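Local coordinates for TENA/THI-4 protein (Shewanella denitrificans OS217, PDB 3DDE) that is of unknown function, though its heme oxygenase-like helical fold is consistent with an iron-containing redox enzyme, at residues 131-141 / 178-189. Numbering follows the deposited sequence.
Sequences VQRLGYSYWAE and HAEEVNEMLHEV
Val182 fits as a knob into the hole formed by Leu134, Ser137, Tyr138 and Glu141. Its CG1 stands anti to the backbone N (chi1 171°) and lies 3.9 Å from Leu134 O, while CG2 meets Ser137 CB at 3.8 Å. One turn on, Leu186 and Leu134 lie alongside each other, pointing opposite ways, Leu186 CD2 3.5 Å from Leu134 CB. Leu134 CD1 and Val189 CG2 meet methyl to methyl at a tight 3.3 Å, and Val131 CG2 packs against the same valine methyl. This is plain helix-helix packing in the all-helical, heme oxygenase-like fold: helix 134-141 and the 178-189 part of helix 166-189 run roughly antiparallel (147°), their axes 9.1 Å apart at closest approach. On one flank Asn183 OD1 comes up to the edge of the Tyr138 ring, 3.3 Å from CD1. At the end away from Val131 and Val189, Glu141 lays CB 3.7 Å from Ala179 CA and CG 4.0 Å from Val182 CG2, and its bend at chi2 (-63°) brings OE1 to His178 CB. A glycine in place of Glu141 would probably leave a gap between Ala179 and Val182 CG2 and His178 CB without the carboxylate against it. Further out, Tyr73 of helix 71-84 touches Leu134, Met185 and Val189.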
loop_
_atom_site.group_PDB
_atom_site.type_symbol
_atom_site.label_atom_id
_atom_site.label_comp_id
_atom_site.label_asym_id
_atom_site.label_seq_id
_atom_site.Cartn_x
_atom_site.Cartn_y
_atom_site.Cartn_z
ATOM N N VAL A 131 -11.735 12.273 -4.993
ATOM C CA VAL A 131 -12.615 13.280 -4.431
ATOM C C VAL A 131 -13.546 12.750 -3.331
ATOM O O VAL A 131 -13.943 13.483 -2.430
ATOM C CB VAL A 131 -13.504 13.834 -5.580
ATOM C CG1 VAL A 131 -14.857 14.244 -5.085
ATOM C CG2 VAL A 131 -12.784 14.944 -6.336
ATOM N N GLN A 132 -13.847 11.462 -3.403
ATOM C CA GLN A 132 -14.898 10.846 -2.600
ATOM C C GLN A 132 -14.838 10.949 -1.074
ATOM O O GLN A 132 -15.887 10.990 -0.444
ATOM C CB GLN A 132 -15.079 9.392 -3.044
ATOM C CG GLN A 132 -13.942 8.462 -2.658
ATOM C CD GLN A 132 -14.081 7.090 -3.281
ATOM O OE1 GLN A 132 -15.101 6.772 -3.851
ATOM N NE2 GLN A 132 -13.050 6.282 -3.173
ATOM N N ARG A 133 -13.646 11.000 -0.479
ATOM C CA ARG A 133 -13.536 11.103 0.971
ATOM C C ARG A 133 -14.134 12.426 1.494
ATOM O O ARG A 133 -14.529 12.508 2.655
ATOM C CB ARG A 133 -12.082 10.963 1.428
ATOM C CG ARG A 133 -11.932 10.732 2.918
ATOM C CD ARG A 133 -10.534 11.027 3.410
ATOM N NE ARG A 133 -10.436 10.808 4.855
ATOM C CZ ARG A 133 -10.826 11.670 5.785
ATOM N NH1 ARG A 133 -11.392 12.831 5.461
ATOM N NH2 ARG A 133 -10.691 11.351 7.061
ATOM N N LEU A 134 -14.198 13.456 0.644
ATOM C CA LEU A 134 -14.816 14.728 1.009
ATOM C C LEU A 134 -16.276 14.545 1.464
ATOM O O LEU A 134 -16.798 15.378 2.210
ATOM C CB LEU A 134 -14.740 15.721 -0.150
ATOM C CG LEU A 134 -13.379 16.290 -0.559
ATOM C CD1 LEU A 134 -13.505 17.092 -1.848
ATOM C CD2 LEU A 134 -12.780 17.158 0.568
ATOM N N GLY A 135 -16.921 13.468 1.016
ATOM C CA GLY A 135 -18.300 13.136 1.419
ATOM C C GLY A 135 -18.404 12.808 2.904
ATOM O O GLY A 135 -19.369 13.166 3.565
ATOM N N TYR A 136 -17.405 12.108 3.415
ATOM C CA TYR A 136 -17.319 11.794 4.838
ATOM C C TYR A 136 -17.198 13.096 5.613
ATOM O O TYR A 136 -17.958 13.350 6.555
ATOM C CB TYR A 136 -16.105 10.890 5.107
ATOM C CG TYR A 136 -15.759 10.632 6.567
ATOM C CD1 TYR A 136 -16.741 10.306 7.500
ATOM C CD2 TYR A 136 -14.433 10.653 6.990
ATOM C CE1 TYR A 136 -16.414 10.037 8.818
ATOM C CE2 TYR A 136 -14.095 10.379 8.292
ATOM C CZ TYR A 136 -15.091 10.072 9.208
ATOM O OH TYR A 136 -14.740 9.805 10.510
ATOM N N SER A 137 -16.239 13.916 5.187
ATOM C CA SER A 137 -15.965 15.213 5.783
ATOM C C SER A 137 -17.178 16.127 5.752
ATOM O O SER A 137 -17.385 16.935 6.663
ATOM C CB SER A 137 -14.821 15.888 5.031
ATOM O OG SER A 137 -13.606 15.187 5.216
ATOM N N TYR A 138 -17.984 16.020 4.699
ATOM C CA TYR A 138 -19.154 16.874 4.592
ATOM C C TYR A 138 -20.107 16.752 5.789
ATOM O O TYR A 138 -20.480 17.765 6.375
ATOM C CB TYR A 138 -19.925 16.680 3.284
ATOM C CG TYR A 138 -21.105 17.628 3.222
ATOM C CD1 TYR A 138 -20.927 18.985 2.951
ATOM C CD2 TYR A 138 -22.398 17.178 3.487
ATOM C CE1 TYR A 138 -22.021 19.860 2.924
ATOM C CE2 TYR A 138 -23.474 18.032 3.465
ATOM C CZ TYR A 138 -23.289 19.371 3.182
ATOM O OH TYR A 138 -24.394 20.207 3.167
ATOM N N TRP A 139 -20.510 15.536 6.153
ATOM C CA TRP A 139 -21.405 15.381 7.310
ATOM C C TRP A 139 -20.593 15.418 8.604
ATOM O O TRP A 139 -21.048 15.934 9.619
ATOM C CB TRP A 139 -22.289 14.115 7.217
ATOM C CG TRP A 139 -21.581 12.831 7.413
ATOM C CD1 TRP A 139 -21.116 11.995 6.449
ATOM C CD2 TRP A 139 -21.235 12.229 8.665
ATOM N NE1 TRP A 139 -20.507 10.903 7.017
ATOM C CE2 TRP A 139 -20.553 11.030 8.378
ATOM C CE3 TRP A 139 -21.433 12.589 10.001
ATOM C CZ2 TRP A 139 -20.067 10.187 9.377
ATOM C CZ3 TRP A 139 -20.950 11.745 10.992
ATOM C CH2 TRP A 139 -20.281 10.560 10.675
ATOM N N ALA A 140 -19.381 14.885 8.569
ATOM C CA ALA A 140 -18.543 14.890 9.758
ATOM C C ALA A 140 -18.359 16.324 10.292
ATOM O O ALA A 140 -18.372 16.523 11.509
ATOM C CB ALA A 140 -17.226 14.236 9.482
ATOM N N GLU A 141 -18.280 17.321 9.399
ATOM C CA GLU A 141 -18.042 18.729 9.809
ATOM C C GLU A 141 -19.291 19.578 10.080
ATOM O O GLU A 141 -19.213 20.553 10.830
ATOM C CB GLU A 141 -17.162 19.456 8.783
ATOM C CG GLU A 141 -15.767 18.873 8.603
ATOM C CD GLU A 141 -14.888 18.924 9.852
ATOM O OE1 GLU A 141 -15.080 19.821 10.708
ATOM O OE2 GLU A 141 -13.979 18.057 9.954
ATOM N N HIS A 178 -13.540 24.442 9.335
ATOM C CA HIS A 178 -13.316 23.211 8.582
ATOM C C HIS A 178 -14.511 22.865 7.684
ATOM O O HIS A 178 -14.333 22.356 6.571
ATOM C CB HIS A 178 -12.986 22.061 9.541
ATOM C CG HIS A 178 -11.609 22.143 10.122
ATOM N ND1 HIS A 178 -11.044 23.333 10.533
ATOM C CD2 HIS A 178 -10.703 21.179 10.408
ATOM C CE1 HIS A 178 -9.833 23.101 11.008
ATOM N NE2 HIS A 178 -9.602 21.801 10.945
ATOM N N ALA A 179 -15.719 23.108 8.178
ATOM C CA ALA A 179 -16.932 22.905 7.386
ATOM C C ALA A 179 -16.905 23.802 6.144
ATOM O O ALA A 179 -17.228 23.363 5.044
ATOM C CB ALA A 179 -18.187 23.219 8.221
ATOM N N GLU A 180 -16.538 25.068 6.331
ATOM C CA GLU A 180 -16.443 26.007 5.211
ATOM C C GLU A 180 -15.359 25.566 4.216
ATOM O O GLU A 180 -15.548 25.656 2.997
ATOM C CB GLU A 180 -16.158 27.429 5.707
ATOM N N GLU A 181 -14.239 25.072 4.748
ATOM C CA GLU A 181 -13.113 24.619 3.943
ATOM C C GLU A 181 -13.483 23.392 3.097
ATOM O O GLU A 181 -13.085 23.302 1.935
ATOM C CB GLU A 181 -11.898 24.335 4.848
ATOM C CG GLU A 181 -11.348 25.580 5.564
ATOM C CD GLU A 181 -10.147 25.302 6.482
ATOM O OE1 GLU A 181 -9.887 24.130 6.834
ATOM O OE2 GLU A 181 -9.452 26.272 6.863
ATOM N N VAL A 182 -14.241 22.457 3.677
ATOM C CA VAL A 182 -14.701 21.267 2.956
ATOM C C VAL A 182 -15.637 21.663 1.810
ATOM O O VAL A 182 -15.495 21.186 0.683
ATOM C CB VAL A 182 -15.446 20.278 3.886
ATOM C CG1 VAL A 182 -16.090 19.166 3.076
ATOM C CG2 VAL A 182 -14.502 19.693 4.944
ATOM N N ASN A 183 -16.597 22.532 2.107
ATOM C CA ASN A 183 -17.545 23.008 1.101
ATOM C C ASN A 183 -16.855 23.722 -0.065
ATOM O O ASN A 183 -17.196 23.479 -1.226
ATOM C CB ASN A 183 -18.608 23.919 1.726
ATOM C CG ASN A 183 -19.561 23.173 2.661
ATOM O OD1 ASN A 183 -19.409 21.969 2.933
ATOM N ND2 ASN A 183 -20.549 23.901 3.171
ATOM N N GLU A 184 -15.893 24.599 0.237
ATOM C CA GLU A 184 -15.125 25.269 -0.812
ATOM C C GLU A 184 -14.352 24.231 -1.646
ATOM O O GLU A 184 -14.346 24.306 -2.874
ATOM C CB GLU A 184 -14.166 26.308 -0.225
HETATM N N MSE A 185 -13.733 23.253 -0.985
HETATM C CA MSE A 185 -12.963 22.205 -1.683
HETATM C C MSE A 185 -13.871 21.344 -2.573
HETATM O O MSE A 185 -13.491 21.004 -3.696
HETATM C CB MSE A 185 -12.190 21.330 -0.677
HETATM C CG MSE A 185 -11.106 20.419 -1.273
HETATM SE SE MSE A 185 -9.783 21.344 -2.394
HETATM C CE MSE A 185 -9.423 22.846 -1.254
ATOM N N LEU A 186 -15.057 20.995 -2.070
ATOM C CA LEU A 186 -16.053 20.256 -2.859
ATOM C C LEU A 186 -16.398 20.986 -4.167
ATOM O O LEU A 186 -16.420 20.358 -5.231
ATOM C CB LEU A 186 -17.335 20.002 -2.048
ATOM C CG LEU A 186 -17.313 18.886 -1.001
ATOM C CD1 LEU A 186 -18.459 19.024 -0.024
ATOM C CD2 LEU A 186 -17.339 17.519 -1.678
ATOM N N HIS A 187 -16.660 22.298 -4.089
ATOM C CA HIS A 187 -16.968 23.098 -5.286
ATOM C C HIS A 187 -15.772 23.144 -6.256
ATOM O O HIS A 187 -15.950 23.195 -7.469
ATOM C CB HIS A 187 -17.366 24.536 -4.923
ATOM C CG HIS A 187 -18.704 24.668 -4.253
ATOM N ND1 HIS A 187 -19.842 24.043 -4.723
ATOM C CD2 HIS A 187 -19.108 25.448 -3.221
ATOM C CE1 HIS A 187 -20.873 24.383 -3.969
ATOM N NE2 HIS A 187 -20.457 25.237 -3.052
ATOM N N GLU A 188 -14.557 23.116 -5.711
ATOM C CA GLU A 188 -13.324 23.171 -6.516
ATOM C C GLU A 188 -12.992 21.866 -7.246
ATOM O O GLU A 188 -12.610 21.891 -8.417
ATOM C CB GLU A 188 -12.140 23.604 -5.624
ATOM C CG GLU A 188 -10.713 23.309 -6.148
ATOM C CD GLU A 188 -10.335 24.046 -7.430
ATOM O OE1 GLU A 188 -11.026 25.026 -7.817
ATOM O OE2 GLU A 188 -9.309 23.643 -8.036
ATOM N N VAL A 189 -13.136 20.735 -6.567
ATOM C CA VAL A 189 -12.743 19.442 -7.153
ATOM C C VAL A 189 -13.846 18.675 -7.908
ATOM O O VAL A 189 -13.526 17.775 -8.679
ATOM C CB VAL A 189 -12.068 18.516 -6.097
ATOM C CG1 VAL A 189 -10.846 19.204 -5.506
ATOM C CG2 VAL A 189 -13.053 18.113 -4.996
#